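Local coordinates for mandalate racemase/muconate lactonizing enzyme (Unidentified, PDB 4E4U), which probably catalyses an enolase-superfamily reaction that begins with removal of a proton next to a carboxylate, as in mandelate racemase and muconate lactonizing enzyme, at residues L230-P235 with I253-G258. Numbering follows the deposited sequence.
Sequences LWFEEP and IPIATG
The indole of Trp-231 lies with one face against the methyl of Ala-256. CB of Ala-256 sits 3.7 Å from the centroid of the five-membered ring, 19° off its normal, a CH-pi contact. The Trp-231 chi1 of 72° sets CG between the backbone N and carbonyl carbon and brings the ring over this methyl. Glu-233 shares that face of the sheet. Its OE1 accepts from Trp-231 NE1 at 2.9 Å through the anti lone pair, with the oxygen 30° out of the indole plane. On the other face Phe-232 and Ile-255 run side by side. CD1 of Ile-255 meets Phe-232 CB at 3.9 Å, while CG2 of Ile-255 touches Pro-235 CD at 3.8 Å. Helices 214-224 and 241-249 pack on this layer. Phe-232 N donates a hydrogen bond to Pro-254 O, Ala-256 N to Phe-232 O and Glu-234 N to Ala-256 O, joining the parallel strands of a beta-alpha-beta unit in the TIM-like barrel. A water donates to Glu-234 OE2 and accepts a weak bond from Gly-258 N. Glu-234 OE2 forms a salt bridge with Arg-260. Glu-233 OE1 also takes a salt bridge from Lys-164 and a hydrogen bond from Gln-280. With Trp-231, three donors grip this oxygen, restricting the carboxylate's rotation.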
loop_
_atom_site.group_PDB
_atom_site.type_symbol
_atom_site.label_atom_id
_atom_site.label_comp_id
_atom_site.label_asym_id
_atom_site.label_seq_id
_atom_site.Cartn_x
_atom_site.Cartn_y
_atom_site.Cartn_z
ATOM N N LEU A 230 -9.801 2.882 29.219
ATOM C CA LEU A 230 -10.319 3.761 28.178
ATOM C C LEU A 230 -9.204 4.213 27.226
ATOM O O LEU A 230 -9.434 4.383 26.034
ATOM C CB LEU A 230 -11.045 4.954 28.807
ATOM C CG LEU A 230 -11.424 6.152 27.924
ATOM C CD1 LEU A 230 -12.215 5.757 26.690
ATOM C CD2 LEU A 230 -12.209 7.174 28.728
ATOM N N TRP A 231 -7.998 4.410 27.742
ATOM C CA TRP A 231 -6.877 4.663 26.848
ATOM C C TRP A 231 -5.527 4.295 27.419
ATOM O O TRP A 231 -5.368 4.114 28.630
ATOM C CB TRP A 231 -6.863 6.110 26.341
ATOM C CG TRP A 231 -6.478 7.205 27.309
ATOM C CD1 TRP A 231 -5.307 7.333 28.009
ATOM C CD2 TRP A 231 -7.230 8.389 27.581
ATOM N NE1 TRP A 231 -5.310 8.507 28.737
ATOM C CE2 TRP A 231 -6.484 9.183 28.478
ATOM C CE3 TRP A 231 -8.480 8.862 27.153
ATOM C CZ2 TRP A 231 -6.940 10.406 28.963
ATOM C CZ3 TRP A 231 -8.934 10.077 27.632
ATOM C CH2 TRP A 231 -8.166 10.836 28.528
ATOM N N PHE A 232 -4.574 4.191 26.500
ATOM C CA PHE A 232 -3.160 3.968 26.770
ATOM C C PHE A 232 -2.495 5.219 26.193
ATOM O O PHE A 232 -2.486 5.420 24.969
ATOM C CB PHE A 232 -2.748 2.693 26.039
ATOM C CG PHE A 232 -1.310 2.254 26.237
ATOM C CD1 PHE A 232 -0.460 2.842 27.168
ATOM C CD2 PHE A 232 -0.810 1.223 25.448
ATOM C CE1 PHE A 232 0.857 2.381 27.310
ATOM C CE2 PHE A 232 0.489 0.776 25.592
ATOM C CZ PHE A 232 1.322 1.354 26.520
ATOM N N GLU A 233 -2.005 6.085 27.079
ATOM C CA GLU A 233 -1.526 7.420 26.716
ATOM C C GLU A 233 -0.056 7.404 26.314
ATOM O O GLU A 233 0.743 6.721 26.950
ATOM C CB GLU A 233 -1.692 8.337 27.931
ATOM C CG GLU A 233 -1.317 9.792 27.720
ATOM C CD GLU A 233 -2.003 10.718 28.715
ATOM O OE1 GLU A 233 -3.111 10.385 29.186
ATOM O OE2 GLU A 233 -1.448 11.795 29.010
ATOM N N GLU A 234 0.303 8.165 25.277
ATOM C CA GLU A 234 1.709 8.341 24.884
ATOM C C GLU A 234 2.553 7.080 25.080
ATOM O O GLU A 234 3.491 7.070 25.883
ATOM C CB GLU A 234 2.347 9.488 25.675
ATOM C CG GLU A 234 1.829 10.875 25.346
ATOM C CD GLU A 234 2.896 11.921 25.579
ATOM O OE1 GLU A 234 3.399 12.011 26.718
ATOM O OE2 GLU A 234 3.275 12.623 24.623
ATOM N N PRO A 235 2.223 6.004 24.355
ATOM C CA PRO A 235 2.959 4.763 24.628
ATOM C C PRO A 235 4.430 4.840 24.239
ATOM O O PRO A 235 5.233 4.109 24.808
ATOM C CB PRO A 235 2.220 3.716 23.781
ATOM C CG PRO A 235 1.431 4.518 22.773
ATOM C CD PRO A 235 1.077 5.792 23.456
ATOM N N ILE A 253 -6.832 -1.577 23.114
ATOM C CA ILE A 253 -6.974 -0.403 23.974
ATOM C C ILE A 253 -6.788 0.845 23.116
ATOM O O ILE A 253 -5.807 0.942 22.380
ATOM C CB ILE A 253 -5.910 -0.386 25.087
ATOM C CG1 ILE A 253 -5.945 -1.685 25.898
ATOM C CG2 ILE A 253 -6.086 0.846 25.977
ATOM C CD1 ILE A 253 -4.754 -1.859 26.831
ATOM N N PRO A 254 -7.723 1.810 23.205
ATOM C CA PRO A 254 -7.535 3.043 22.427
ATOM C C PRO A 254 -6.218 3.735 22.763
ATOM O O PRO A 254 -5.871 3.832 23.940
ATOM C CB PRO A 254 -8.713 3.915 22.876
ATOM C CG PRO A 254 -9.764 2.933 23.259
ATOM C CD PRO A 254 -8.996 1.821 23.947
ATOM N N ILE A 255 -5.496 4.199 21.747
ATOM C CA ILE A 255 -4.299 4.999 21.977
ATOM C C ILE A 255 -4.661 6.476 22.007
ATOM O O ILE A 255 -5.346 6.982 21.109
ATOM C CB ILE A 255 -3.213 4.755 20.907
ATOM C CG1 ILE A 255 -2.854 3.262 20.839
ATOM C CG2 ILE A 255 -1.981 5.617 21.185
ATOM C CD1 ILE A 255 -2.515 2.616 22.179
ATOM N N ALA A 256 -4.230 7.152 23.070
ATOM C CA ALA A 256 -4.407 8.594 23.210
ATOM C C ALA A 256 -3.042 9.249 23.187
ATOM O O ALA A 256 -2.105 8.769 23.822
ATOM C CB ALA A 256 -5.122 8.927 24.521
ATOM N N THR A 257 -2.925 10.356 22.471
ATOM C CA THR A 257 -1.682 11.103 22.500
ATOM C C THR A 257 -1.901 12.526 22.030
ATOM O O THR A 257 -2.962 12.856 21.500
ATOM C CB THR A 257 -0.592 10.415 21.651
ATOM O OG1 THR A 257 0.690 10.861 22.093
ATOM C CG2 THR A 257 -0.786 10.698 20.156
ATOM N N GLY A 258 -0.894 13.372 22.200
ATOM C CA GLY A 258 -0.935 14.679 21.579
ATOM C C GLY A 258 -0.449 15.846 22.396
ATOM O O GLY A 258 -0.297 16.943 21.851
HETATM O O HOH W 1 2.114 13.790 22.481
#